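Local coordinates for protein regulator of nonsense transcripts 2 (Homo sapiens, PDB 4CEK) that acts in nonsense-mediated mRNA decay as an up-frameshift factor built with three MIF4G domains, at residues Arg262-Phe265 with Glu269-Leu272; Glu222-Lys227 with Asn232-Cys237; Gln280-Lys285 with Asn300-Cys305; Gly7-Glu12 with Asn16-Leu21; Lys239-Asp244 with Ile250-Thr255. All coordinates share one frame; numbering follows the deposited sequence.

Contact 1: Arg262-Phe265 with Glu269-Leu272; sequences RFLF and ESHL
His271 sets the edge of its imidazole against the face of the Phe265 ring. This T-shaped (edge-to-face) pair sits at the corner where helix 247-266 gives way to helix 268-287 in the all-helical MIF4G fold. The two ring planes stand at 88°, with their centroids 4.8 Å apart. Both side chains run out in the same direction, next to each other. His271 CD2 is over the centre of the phenyl ring, and NE2 is 3.6 Å from Phe265 CZ. Phe265 CG is anti to the backbone N (chi1 -175°), which brings the ring round to the imidazole although its CB points away from 269-272. With an alanine in place of Phe265, the imidazole edge would probably lose the face it rests on and be freer to turn. Ser270, which is buried, supplies the polar link. Its hydroxyl OG donates to Leu264 O at 2.7 Å. The donor lies in the carbonyl plane, on a lone pair of Leu264 O, with a C=O...OG angle of 123°.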
# COMPACT_ATOMS: atom_id res chain seq x y z
N ARG A 262 -9.90 -2.86 10.30
CA ARG A 262 -10.74 -2.06 11.18
C ARG A 262 -11.32 -0.89 10.45
O ARG A 262 -12.48 -0.56 10.66
CB ARG A 262 -9.99 -1.58 12.42
CG ARG A 262 -9.88 -2.64 13.50
CD ARG A 262 -8.71 -2.34 14.41
NE ARG A 262 -8.68 -3.24 15.56
CZ ARG A 262 -7.80 -3.16 16.55
NH1 ARG A 262 -6.85 -2.21 16.56
NH2 ARG A 262 -7.86 -4.03 17.56
N PHE A 263 -10.52 -0.26 9.59
CA PHE A 263 -11.02 0.82 8.73
C PHE A 263 -12.22 0.33 7.93
O PHE A 263 -13.26 1.00 7.89
CB PHE A 263 -9.89 1.33 7.81
CG PHE A 263 -10.32 2.39 6.83
CD1 PHE A 263 -10.38 3.72 7.20
CD2 PHE A 263 -10.63 2.06 5.50
CE1 PHE A 263 -10.76 4.71 6.28
CE2 PHE A 263 -11.03 3.03 4.58
CZ PHE A 263 -11.10 4.36 4.96
N LEU A 264 -12.10 -0.85 7.36
CA LEU A 264 -13.20 -1.40 6.57
C LEU A 264 -14.39 -1.78 7.41
O LEU A 264 -15.56 -1.56 7.00
CB LEU A 264 -12.74 -2.61 5.79
CG LEU A 264 -11.71 -2.42 4.66
CD1 LEU A 264 -11.25 -3.80 4.20
CD2 LEU A 264 -12.24 -1.61 3.46
N PHE A 265 -14.12 -2.40 8.56
CA PHE A 265 -15.21 -2.90 9.43
C PHE A 265 -15.94 -1.71 10.06
O PHE A 265 -17.14 -1.68 10.11
CB PHE A 265 -14.67 -3.88 10.49
CG PHE A 265 -15.73 -4.51 11.33
CD1 PHE A 265 -16.37 -5.65 10.91
CD2 PHE A 265 -16.08 -3.98 12.55
CE1 PHE A 265 -17.37 -6.24 11.68
CE2 PHE A 265 -17.07 -4.57 13.34
CZ PHE A 265 -17.73 -5.71 12.89
N GLU A 269 -20.03 2.35 5.05
CA GLU A 269 -20.16 1.93 3.66
C GLU A 269 -19.76 0.49 3.48
O GLU A 269 -20.37 -0.24 2.68
CB GLU A 269 -19.27 2.80 2.77
CG GLU A 269 -19.61 4.29 2.81
CD GLU A 269 -18.80 5.09 3.83
OE1 GLU A 269 -18.61 4.65 4.99
OE2 GLU A 269 -18.36 6.20 3.46
N SER A 270 -18.71 0.08 4.20
CA SER A 270 -18.07 -1.23 4.03
C SER A 270 -18.35 -2.22 5.14
O SER A 270 -18.02 -3.40 4.98
CB SER A 270 -16.55 -1.05 3.91
OG SER A 270 -16.11 -0.05 4.78
N HIS A 271 -18.94 -1.75 6.24
CA HIS A 271 -19.12 -2.55 7.45
C HIS A 271 -19.74 -3.90 7.19
O HIS A 271 -19.19 -4.94 7.59
CB HIS A 271 -19.93 -1.79 8.50
CG HIS A 271 -20.40 -2.67 9.65
ND1 HIS A 271 -21.69 -2.78 10.00
CD2 HIS A 271 -19.70 -3.55 10.48
CE1 HIS A 271 -21.81 -3.65 11.00
NE2 HIS A 271 -20.59 -4.12 11.29
N LEU A 272 -20.87 -3.88 6.49
CA LEU A 272 -21.69 -5.07 6.30
C LEU A 272 -21.00 -6.11 5.46
O LEU A 272 -21.15 -7.31 5.69
CB LEU A 272 -23.06 -4.69 5.66
CG LEU A 272 -24.05 -5.80 5.20
CD1 LEU A 272 -25.52 -5.36 5.29
CD2 LEU A 272 -23.74 -6.27 3.78

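Contact 2: Glu222-Lys227 with Asn232-Cys237; sequences ELTKFK and NDTLHC
Thr234 and Thr224 reach toward each other tip to tip, and theirs is the one direct touch between 232-237 and 222-227. The second segment starts with Asn232, whose backbone O accepts His236 N at 3.0 Å. Asp233 follows, with its N held by the hydroxyl of Thr230. Thr234 comes next and makes the contact. Its OG1 lies 2.7 Å from Thr224 OG1, so the two hydroxyls are within hydrogen-bonding distance. Each hydroxyl is anti to its own carbonyl carbon (chi1 -55° in Thr234, -60° in Thr224), and each threonine turns CB toward the other helix. The pair is buried between helix 210-225 and helix 231-243, consecutive helices of the MIF4G domain. Phe229, in the loop between them, touches both threonines. The chain leaves the first helix through a Schellman motif, with positive phi at Lys227 and Lys227 N bonded to Thr224 O at 2.9 Å. Thr224 OG1 is hydrogen-bonded to Ile220 O, one turn back, while Thr234 OG1 has a weak bond to Thr230 O. With a valine in place of Thr224, both Ile220 O and Thr234 OG1 would probably lose a hydroxyl partner in a buried site. After Thr234, Cys237 carries the helix on, its N bonded to Asp233 O at 3.2 Å.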
# COMPACT_ATOMS: atom_id res chain seq x y z
N GLU A 222 -2.34 0.33 3.42
CA GLU A 222 -2.07 1.74 3.80
C GLU A 222 -2.78 2.72 2.84
O GLU A 222 -3.47 3.67 3.25
CB GLU A 222 -0.56 1.99 3.80
CG GLU A 222 0.16 1.40 5.02
CD GLU A 222 -0.47 1.89 6.33
OE1 GLU A 222 -0.89 3.06 6.40
OE2 GLU A 222 -0.62 1.09 7.28
N LEU A 223 -2.70 2.40 1.56
CA LEU A 223 -3.39 3.14 0.52
C LEU A 223 -4.89 3.10 0.67
O LEU A 223 -5.57 4.04 0.28
CB LEU A 223 -2.94 2.61 -0.86
CG LEU A 223 -1.53 3.11 -1.23
CD1 LEU A 223 -0.93 2.34 -2.36
CD2 LEU A 223 -1.56 4.62 -1.55
N THR A 224 -5.43 2.03 1.26
CA THR A 224 -6.87 1.91 1.44
C THR A 224 -7.30 2.88 2.53
O THR A 224 -8.35 3.57 2.41
CB THR A 224 -7.27 0.47 1.85
OG1 THR A 224 -6.86 -0.44 0.82
CG2 THR A 224 -8.78 0.32 2.07
N LYS A 225 -6.50 2.92 3.60
CA LYS A 225 -6.79 3.83 4.72
C LYS A 225 -6.75 5.29 4.25
O LYS A 225 -7.44 6.11 4.79
CB LYS A 225 -5.86 3.60 5.95
CG LYS A 225 -6.24 2.34 6.78
CD LYS A 225 -5.29 2.01 7.95
CE LYS A 225 -3.86 1.75 7.52
NZ LYS A 225 -2.97 1.15 8.58
N PHE A 226 -5.96 5.58 3.22
CA PHE A 226 -5.93 6.92 2.63
C PHE A 226 -6.96 7.15 1.49
O PHE A 226 -6.99 8.23 0.88
CB PHE A 226 -4.50 7.21 2.11
CG PHE A 226 -3.58 7.70 3.19
CD1 PHE A 226 -3.75 8.95 3.72
CD2 PHE A 226 -2.55 6.92 3.65
CE1 PHE A 226 -2.91 9.41 4.71
CE2 PHE A 226 -1.71 7.35 4.62
CZ PHE A 226 -1.89 8.61 5.16
N LYS A 227 -7.80 6.14 1.22
CA LYS A 227 -8.79 6.17 0.14
C LYS A 227 -8.16 6.29 -1.24
O LYS A 227 -8.82 6.80 -2.13
CB LYS A 227 -9.81 7.31 0.34
CG LYS A 227 -10.40 7.40 1.74
CD LYS A 227 -11.36 8.58 1.86
CE LYS A 227 -11.73 8.85 3.33
NZ LYS A 227 -12.19 10.25 3.59
N ASN A 232 -14.31 -0.91 -2.05
CA ASN A 232 -14.71 -1.94 -3.02
C ASN A 232 -13.51 -2.61 -3.66
O ASN A 232 -13.51 -3.81 -3.81
CB ASN A 232 -15.63 -1.31 -4.07
CG ASN A 232 -16.33 -2.35 -4.93
OD1 ASN A 232 -17.09 -3.14 -4.42
ND2 ASN A 232 -16.11 -2.30 -6.25
N ASP A 233 -12.46 -1.85 -4.01
CA ASP A 233 -11.19 -2.43 -4.52
C ASP A 233 -10.57 -3.45 -3.59
O ASP A 233 -10.17 -4.56 -3.99
CB ASP A 233 -10.09 -1.36 -4.62
CG ASP A 233 -10.06 -0.62 -5.93
OD1 ASP A 233 -10.20 -1.28 -6.98
OD2 ASP A 233 -9.83 0.62 -5.88
N THR A 234 -10.41 -3.04 -2.35
CA THR A 234 -9.73 -3.85 -1.38
C THR A 234 -10.61 -5.02 -0.89
O THR A 234 -10.09 -6.09 -0.59
CB THR A 234 -9.27 -2.97 -0.22
OG1 THR A 234 -8.49 -1.90 -0.78
CG2 THR A 234 -8.47 -3.80 0.82
N LEU A 235 -11.92 -4.82 -0.80
CA LEU A 235 -12.83 -5.94 -0.57
C LEU A 235 -12.76 -6.99 -1.68
O LEU A 235 -12.91 -8.18 -1.41
CB LEU A 235 -14.27 -5.48 -0.39
CG LEU A 235 -14.50 -4.82 0.98
CD1 LEU A 235 -15.83 -4.08 1.06
CD2 LEU A 235 -14.42 -5.89 2.05
N HIS A 236 -12.54 -6.56 -2.93
CA HIS A 236 -12.34 -7.54 -3.98
C HIS A 236 -11.06 -8.33 -3.78
O HIS A 236 -11.02 -9.55 -4.01
CB HIS A 236 -12.37 -6.92 -5.35
CG HIS A 236 -12.01 -7.90 -6.41
ND1 HIS A 236 -10.76 -7.99 -6.92
CD2 HIS A 236 -12.76 -8.95 -6.97
CE1 HIS A 236 -10.74 -9.01 -7.82
NE2 HIS A 236 -11.96 -9.60 -7.83
N CYS A 237 -10.01 -7.66 -3.34
CA CYS A 237 -8.80 -8.33 -2.97
C CYS A 237 -9.06 -9.43 -1.96
O CYS A 237 -8.60 -10.54 -2.11
CB CYS A 237 -7.79 -7.32 -2.41
SG CYS A 237 -7.05 -6.29 -3.69

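Contact 3: Gln280-Lys285 with Asn300-Cys305; sequences QMMRKK and NAYYYC
Met282 lies over one face of the Tyr302 ring, and this pair accounts for most of the surface buried here. Met282 CG makes the closest approach, 3.2 Å from Tyr302 CD2, offset toward the rim of the ring. It forms a CH-pi contact, 3.6 Å from the ring centroid. The sulfur follows over the same ring. Met282 SD is 4.2 Å from the Tyr302 centroid and 28° off the ring normal, a Met-aromatic contact. The methionine chain bends at chi2 (-67°) and again at chi3 (-94°). The bends keep its end close to the tyrosines and bring CE to 3.7 Å from Tyr302 CD1. The two segments belong to helix 268-287 and helix 292-305, which run antiparallel as a helical hairpin at the C-terminal end of the MIF4G domain. Tyr303 adds the third part of the contact. Its OH lies 3.8 Å from Met282 CE, and the two side chains cross at about a right angle. Tyr303 also borders Tyr302. Tyr302 CD1 sits over a face of the Tyr303 ring, while Tyr303 CD1 meets the edge of the Tyr302 ring in its plane. No hydrogen bond joins the two segments. The Tyr302 hydroxyl bonds to Glu279 on helix 268-287, and Lys285 NZ makes a salt bridge to Glu299 on helix 292-305.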
# COMPACT_ATOMS: atom_id res chain seq x y z
N GLN A 280 -17.34 -15.49 6.93
CA GLN A 280 -16.99 -16.60 6.02
C GLN A 280 -15.61 -17.19 6.29
O GLN A 280 -15.39 -18.38 6.05
CB GLN A 280 -17.01 -16.19 4.56
CG GLN A 280 -18.39 -15.87 4.00
CD GLN A 280 -18.31 -15.35 2.57
OE1 GLN A 280 -17.32 -15.59 1.86
NE2 GLN A 280 -19.34 -14.61 2.15
N MET A 281 -14.67 -16.36 6.73
CA MET A 281 -13.32 -16.88 7.10
C MET A 281 -13.40 -17.75 8.33
O MET A 281 -12.77 -18.78 8.35
CB MET A 281 -12.36 -15.78 7.40
CG MET A 281 -12.00 -14.91 6.24
SD MET A 281 -10.92 -13.54 6.74
CE MET A 281 -9.49 -14.36 7.45
N MET A 282 -14.15 -17.32 9.34
CA MET A 282 -14.35 -18.09 10.56
C MET A 282 -15.10 -19.39 10.28
O MET A 282 -14.65 -20.47 10.69
CB MET A 282 -15.08 -17.27 11.61
CG MET A 282 -14.17 -16.23 12.24
SD MET A 282 -12.81 -16.84 13.27
CE MET A 282 -13.65 -16.73 14.85
N ARG A 283 -16.19 -19.31 9.53
CA ARG A 283 -16.87 -20.53 9.07
C ARG A 283 -15.91 -21.49 8.36
O ARG A 283 -16.00 -22.70 8.56
CB ARG A 283 -18.09 -20.20 8.21
CG ARG A 283 -19.26 -19.62 9.00
CD ARG A 283 -20.48 -19.37 8.12
NE ARG A 283 -21.75 -19.41 8.87
CZ ARG A 283 -22.28 -18.38 9.56
NH1 ARG A 283 -21.66 -17.20 9.63
NH2 ARG A 283 -23.45 -18.54 10.18
N LYS A 284 -14.99 -20.96 7.56
CA LYS A 284 -14.06 -21.79 6.77
C LYS A 284 -12.94 -22.44 7.55
O LYS A 284 -12.45 -23.46 7.13
CB LYS A 284 -13.37 -20.94 5.68
CG LYS A 284 -14.15 -20.72 4.39
CD LYS A 284 -13.25 -20.08 3.33
CE LYS A 284 -14.04 -19.52 2.16
NZ LYS A 284 -14.66 -20.59 1.33
N LYS A 285 -12.45 -21.83 8.64
CA LYS A 285 -11.37 -22.48 9.44
C LYS A 285 -11.82 -23.85 10.00
O LYS A 285 -11.09 -24.82 9.84
CB LYS A 285 -10.82 -21.57 10.56
CG LYS A 285 -11.86 -20.98 11.50
CD LYS A 285 -11.53 -21.09 12.96
CE LYS A 285 -12.76 -20.75 13.80
NZ LYS A 285 -12.51 -20.97 15.25
N ASN A 300 -7.10 -14.79 15.04
CA ASN A 300 -6.46 -13.56 15.48
C ASN A 300 -6.81 -12.34 14.60
O ASN A 300 -7.15 -11.28 15.14
CB ASN A 300 -4.97 -13.78 15.62
CG ASN A 300 -4.64 -14.64 16.82
OD1 ASN A 300 -5.52 -14.90 17.68
ND2 ASN A 300 -3.39 -15.11 16.89
N ALA A 301 -6.84 -12.52 13.28
CA ALA A 301 -7.25 -11.44 12.38
C ALA A 301 -8.69 -11.09 12.60
O ALA A 301 -9.05 -9.90 12.60
CB ALA A 301 -7.02 -11.80 10.91
N TYR A 302 -9.54 -12.10 12.78
CA TYR A 302 -10.95 -11.86 13.07
C TYR A 302 -11.19 -10.97 14.33
O TYR A 302 -11.92 -9.93 14.27
CB TYR A 302 -11.69 -13.18 13.18
CG TYR A 302 -13.18 -13.08 13.54
CD1 TYR A 302 -13.62 -13.07 14.87
CD2 TYR A 302 -14.14 -13.04 12.56
CE1 TYR A 302 -14.96 -13.01 15.19
CE2 TYR A 302 -15.49 -12.98 12.86
CZ TYR A 302 -15.90 -12.98 14.17
OH TYR A 302 -17.24 -12.89 14.40
N TYR A 303 -10.59 -11.38 15.45
CA TYR A 303 -10.79 -10.71 16.75
C TYR A 303 -10.09 -9.34 16.79
O TYR A 303 -10.49 -8.44 17.53
CB TYR A 303 -10.30 -11.60 17.90
CG TYR A 303 -11.16 -12.85 18.10
CD1 TYR A 303 -12.52 -12.75 18.38
CD2 TYR A 303 -10.64 -14.09 17.97
CE1 TYR A 303 -13.32 -13.85 18.55
CE2 TYR A 303 -11.41 -15.22 18.13
CZ TYR A 303 -12.76 -15.11 18.42
OH TYR A 303 -13.55 -16.27 18.60
N TYR A 304 -9.06 -9.20 15.97
CA TYR A 304 -8.43 -7.91 15.74
C TYR A 304 -9.43 -6.93 15.08
O TYR A 304 -9.49 -5.79 15.53
CB TYR A 304 -7.15 -8.06 14.90
CG TYR A 304 -6.43 -6.75 14.72
CD1 TYR A 304 -6.78 -5.89 13.69
CD2 TYR A 304 -5.42 -6.36 15.58
CE1 TYR A 304 -6.15 -4.67 13.52
CE2 TYR A 304 -4.76 -5.15 15.42
CZ TYR A 304 -5.14 -4.30 14.38
OH TYR A 304 -4.51 -3.11 14.20
N CYS A 305 -10.20 -7.34 14.05
CA CYS A 305 -11.21 -6.44 13.42
C CYS A 305 -12.50 -6.29 14.18
O CYS A 305 -13.14 -5.25 14.12
CB CYS A 305 -11.63 -6.92 12.02
SG CYS A 305 -10.24 -7.18 10.95

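Contact 4: Gly7-Glu12 with Asn16-Leu21; sequences GIWEDE and NFYENL
Trp9 gives its indole N-H to the carboxylate of Glu19. The N-terminal loop here folds back on the short helix 13-19 that it leads into, and the tryptophan lies across side chains of that helix. The bond from Trp9 NE1 to Glu19 OE2 is 2.6 Å long, with an N-H...O angle of 149°. The indole N-H meets OE2 from above the carboxylate plane, and the ring and carboxylate planes are close to perpendicular. Glu19 is extended beyond CG (chi2 -157°), which lets the acid reach the indole. Asn16 N donates to Glu12 O at 3.1 Å, a helical i to i-4 bond that runs the loop straight into the first turn of helix 13-19. The Glu12 carboxylate pairs with Arg15 in a salt bridge, and the Tyr18 hydroxyl bonds to Glu222 on helix 210-225. Arg174 of helix 169-179 bonds to the carbonyl oxygens of Asn16, Phe17 and Asn20. Apolar packing completes the contact. The planes of the Trp9 six-membered ring and the Tyr18 ring are only 5° apart, but the rings are offset so far that little of one lies over the other. Instead, Tyr18 CB makes a CH-pi contact over the indole face, 3.5 Å from Trp9 CH2.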
# COMPACT_ATOMS: atom_id res chain seq x y z
N GLY A 7 -16.49 5.87 15.78
CA GLY A 7 -15.01 6.05 15.88
C GLY A 7 -14.25 5.06 15.01
O GLY A 7 -14.04 3.91 15.41
N ILE A 8 -13.83 5.51 13.83
CA ILE A 8 -13.07 4.67 12.90
C ILE A 8 -11.63 4.45 13.36
O ILE A 8 -11.08 3.39 13.11
CB ILE A 8 -13.05 5.21 11.46
CG1 ILE A 8 -14.46 5.29 10.88
CG2 ILE A 8 -12.21 4.31 10.57
CD1 ILE A 8 -14.54 6.01 9.54
N TRP A 9 -11.02 5.44 14.01
CA TRP A 9 -9.58 5.36 14.38
C TRP A 9 -9.39 5.11 15.85
O TRP A 9 -10.25 5.45 16.65
CB TRP A 9 -8.87 6.66 13.95
CG TRP A 9 -9.22 7.05 12.54
CD1 TRP A 9 -10.17 7.97 12.13
CD2 TRP A 9 -8.67 6.47 11.30
NE1 TRP A 9 -10.23 8.03 10.76
CE2 TRP A 9 -9.36 7.15 10.20
CE3 TRP A 9 -7.71 5.51 11.02
CZ2 TRP A 9 -9.08 6.85 8.86
CZ3 TRP A 9 -7.43 5.22 9.67
CH2 TRP A 9 -8.10 5.88 8.62
N GLU A 10 -8.25 4.53 16.22
CA GLU A 10 -7.96 4.26 17.65
C GLU A 10 -7.62 5.55 18.39
O GLU A 10 -8.20 5.86 19.42
CB GLU A 10 -6.81 3.25 17.83
CG GLU A 10 -7.14 1.82 17.42
CD GLU A 10 -6.84 1.54 15.95
OE1 GLU A 10 -7.40 2.23 15.07
OE2 GLU A 10 -6.02 0.64 15.68
N ASP A 11 -6.67 6.28 17.83
CA ASP A 11 -6.02 7.40 18.49
C ASP A 11 -6.54 8.71 17.88
O ASP A 11 -7.51 8.72 17.12
CB ASP A 11 -4.50 7.25 18.25
CG ASP A 11 -3.67 7.60 19.46
OD1 ASP A 11 -4.14 8.38 20.33
OD2 ASP A 11 -2.52 7.11 19.54
N GLU A 12 -5.91 9.81 18.23
CA GLU A 12 -6.13 11.07 17.53
C GLU A 12 -4.99 11.30 16.54
O GLU A 12 -5.18 11.95 15.51
CB GLU A 12 -6.23 12.24 18.52
CG GLU A 12 -7.55 12.26 19.28
CD GLU A 12 -8.73 12.46 18.34
OE1 GLU A 12 -8.94 13.61 17.90
OE2 GLU A 12 -9.43 11.47 18.03
N ASN A 16 -5.38 12.02 12.46
CA ASN A 16 -4.66 13.12 11.80
C ASN A 16 -3.69 12.61 10.74
O ASN A 16 -3.45 13.27 9.73
CB ASN A 16 -3.92 13.98 12.83
CG ASN A 16 -4.86 14.77 13.75
OD1 ASN A 16 -4.68 14.79 14.97
ND2 ASN A 16 -5.86 15.41 13.18
N PHE A 17 -3.13 11.44 10.97
CA PHE A 17 -2.19 10.89 10.03
C PHE A 17 -2.91 10.51 8.73
O PHE A 17 -2.33 10.63 7.64
CB PHE A 17 -1.44 9.70 10.63
CG PHE A 17 -0.32 9.21 9.76
CD1 PHE A 17 0.92 9.80 9.81
CD2 PHE A 17 -0.52 8.16 8.87
CE1 PHE A 17 1.95 9.36 9.01
CE2 PHE A 17 0.51 7.70 8.08
CZ PHE A 17 1.74 8.30 8.14
N TYR A 18 -4.17 10.10 8.84
CA TYR A 18 -4.90 9.53 7.70
C TYR A 18 -5.87 10.52 7.10
O TYR A 18 -6.21 10.37 5.95
CB TYR A 18 -5.60 8.20 8.08
CG TYR A 18 -4.60 7.09 8.26
CD1 TYR A 18 -3.93 6.56 7.15
CD2 TYR A 18 -4.26 6.60 9.52
CE1 TYR A 18 -2.98 5.57 7.29
CE2 TYR A 18 -3.30 5.60 9.67
CZ TYR A 18 -2.67 5.10 8.54
OH TYR A 18 -1.72 4.11 8.63
N GLU A 19 -6.30 11.53 7.86
CA GLU A 19 -7.33 12.45 7.41
C GLU A 19 -6.90 13.90 7.29
O GLU A 19 -7.56 14.65 6.57
CB GLU A 19 -8.53 12.39 8.35
CG GLU A 19 -9.01 10.99 8.63
CD GLU A 19 -10.46 10.94 9.07
OE1 GLU A 19 -11.02 11.99 9.45
OE2 GLU A 19 -11.05 9.84 9.04
N ASN A 20 -5.84 14.33 7.98
CA ASN A 20 -5.41 15.73 7.91
C ASN A 20 -4.15 15.89 7.10
O ASN A 20 -3.01 15.79 7.60
CB ASN A 20 -5.26 16.34 9.31
CG ASN A 20 -6.61 16.57 9.96
OD1 ASN A 20 -6.84 16.17 11.10
ND2 ASN A 20 -7.53 17.17 9.21
N LEU A 21 -4.37 16.13 5.82
CA LEU A 21 -3.32 16.22 4.83
C LEU A 21 -3.03 17.70 4.59
O LEU A 21 -3.89 18.55 4.84
CB LEU A 21 -3.74 15.51 3.52
CG LEU A 21 -3.96 13.98 3.59
CD1 LEU A 21 -4.20 13.40 2.21
CD2 LEU A 21 -2.77 13.31 4.25

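Contact 5: Lys239-Asp244 with Ile250-Thr255; sequences KMLLSD and IEMACT
Leu241 and Ala253 bring their helices close, with CA atoms 6.3 Å apart. The contact lies near the end of helix 231-243, and helix 247-266 returns beside it in a roughly antiparallel sense. They are successive helices of the MIF4G fold. Within the first segment, Ser243 OG donates back to Lys239 O at 3.2 Å. At the turn that follows, Asp244 O accepts a bond from His249. The side chain of Leu241 does most of the work. With CG anti to the carbonyl carbon (chi1 -70°), its CD1 branch lies 3.4 Å from Ala253 N and 3.9 Å from Ala253 CB. CD1 also touches Met252, at 3.9 Å from its CB. The CD2 branch meets the far end of Met252, whose chain bends at chi3 (61°) and places CE 4.0 Å from Leu241 CD2. The two side chains cross at about a right angle. Helix 185-203 joins the packing, since Phe198 touches both Leu241 and Met252. No hydrogen bond crosses between the segments, and the touching side chains are all apolar and buried. The contact therefore rests on van der Waals fit and burial, and the small Ala253 side chain probably lets the leucine branch come this close to the helix backbone.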
# COMPACT_ATOMS: atom_id res chain seq x y z
N LYS A 239 -11.98 -10.89 -1.10
CA LYS A 239 -12.79 -11.93 -1.73
C LYS A 239 -12.00 -12.87 -2.62
O LYS A 239 -12.24 -14.06 -2.58
CB LYS A 239 -13.91 -11.29 -2.53
CG LYS A 239 -14.75 -12.23 -3.35
CD LYS A 239 -15.92 -11.43 -3.93
CE LYS A 239 -16.25 -11.80 -5.38
NZ LYS A 239 -17.18 -10.80 -5.98
N MET A 240 -11.03 -12.37 -3.39
CA MET A 240 -10.18 -13.27 -4.20
C MET A 240 -9.37 -14.25 -3.37
O MET A 240 -9.13 -15.39 -3.77
CB MET A 240 -9.21 -12.49 -5.10
CG MET A 240 -9.88 -11.84 -6.29
SD MET A 240 -11.09 -12.91 -7.15
CE MET A 240 -9.97 -14.12 -7.88
N LEU A 241 -8.86 -13.77 -2.25
CA LEU A 241 -8.08 -14.60 -1.36
C LEU A 241 -9.00 -15.66 -0.69
O LEU A 241 -8.58 -16.75 -0.47
CB LEU A 241 -7.38 -13.73 -0.32
CG LEU A 241 -6.25 -12.80 -0.79
CD1 LEU A 241 -5.79 -11.93 0.35
CD2 LEU A 241 -5.05 -13.59 -1.35
N LEU A 242 -10.26 -15.34 -0.37
CA LEU A 242 -11.15 -16.31 0.23
C LEU A 242 -11.68 -17.39 -0.75
O LEU A 242 -12.29 -18.35 -0.31
CB LEU A 242 -12.35 -15.65 0.90
CG LEU A 242 -12.07 -14.69 2.05
CD1 LEU A 242 -13.31 -14.58 2.93
CD2 LEU A 242 -10.88 -15.10 2.88
N SER A 243 -11.44 -17.25 -2.05
CA SER A 243 -11.97 -18.22 -3.01
C SER A 243 -11.09 -19.44 -3.10
O SER A 243 -11.58 -20.53 -3.32
CB SER A 243 -12.11 -17.57 -4.39
OG SER A 243 -13.07 -16.53 -4.35
N ASP A 244 -9.78 -19.25 -2.97
CA ASP A 244 -8.85 -20.36 -2.86
C ASP A 244 -8.09 -20.15 -1.54
O ASP A 244 -6.97 -19.64 -1.50
CB ASP A 244 -7.91 -20.42 -4.07
CG ASP A 244 -6.83 -21.50 -3.93
OD1 ASP A 244 -7.11 -22.59 -3.38
OD2 ASP A 244 -5.68 -21.24 -4.38
N ILE A 250 -4.16 -17.29 2.90
CA ILE A 250 -4.66 -17.08 4.26
C ILE A 250 -3.77 -16.03 4.90
O ILE A 250 -4.31 -15.11 5.52
CB ILE A 250 -4.66 -18.38 5.14
CG1 ILE A 250 -5.73 -19.40 4.70
CG2 ILE A 250 -4.95 -18.05 6.58
CD1 ILE A 250 -5.45 -20.83 5.18
N GLU A 251 -2.45 -16.14 4.75
CA GLU A 251 -1.56 -15.15 5.38
C GLU A 251 -1.70 -13.76 4.76
O GLU A 251 -1.79 -12.76 5.48
CB GLU A 251 -0.11 -15.54 5.36
CG GLU A 251 0.16 -16.99 5.66
CD GLU A 251 1.61 -17.26 5.99
OE1 GLU A 251 2.22 -16.39 6.71
OE2 GLU A 251 2.13 -18.33 5.53
N MET A 252 -1.71 -13.70 3.44
CA MET A 252 -1.94 -12.42 2.74
C MET A 252 -3.22 -11.78 3.24
O MET A 252 -3.25 -10.60 3.54
CB MET A 252 -2.01 -12.63 1.22
CG MET A 252 -0.71 -13.14 0.58
SD MET A 252 -0.93 -13.53 -1.19
CE MET A 252 -1.40 -11.90 -1.77
N ALA A 253 -4.26 -12.59 3.36
CA ALA A 253 -5.55 -12.13 3.90
C ALA A 253 -5.45 -11.52 5.30
O ALA A 253 -6.11 -10.50 5.57
CB ALA A 253 -6.54 -13.28 3.97
N CYS A 254 -4.70 -12.18 6.17
CA CYS A 254 -4.59 -11.82 7.58
C CYS A 254 -3.73 -10.60 7.72
O CYS A 254 -4.05 -9.69 8.51
CB CYS A 254 -4.05 -13.00 8.46
SG CYS A 254 -5.22 -14.41 8.60
N THR A 255 -2.64 -10.54 6.94
CA THR A 255 -1.87 -9.28 6.79
C THR A 255 -2.75 -8.11 6.30
O THR A 255 -2.74 -7.02 6.88
CB THR A 255 -0.72 -9.43 5.84
OG1 THR A 255 0.02 -10.61 6.19
CG2 THR A 255 0.19 -8.19 5.92

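Overall arrangement
Contacts 1, 2 and 5 are buried, while contacts 3 and 4 lie at the surface. Contacts 2 and 5 share helix 231-243, contacts 5 and 1 share helix 247-266, and contacts 1 and 3 share helix 268-287, so the C-terminal helices are joined in succession. Chemistry does not simply follow depth: contact 5 is wholly apolar, contact 2 pairs two hydroxyls, and contact 1 mixes rings with a hydroxyl-carbonyl bond. At the surface, contact 3 uses sulfur and rings, contact 4 an indole and a carboxylate. Contact 4 docks the N-terminal region on two of the others, through Glu10 with Arg262 of contact 1 and Tyr18 with Glu222 of contact 2.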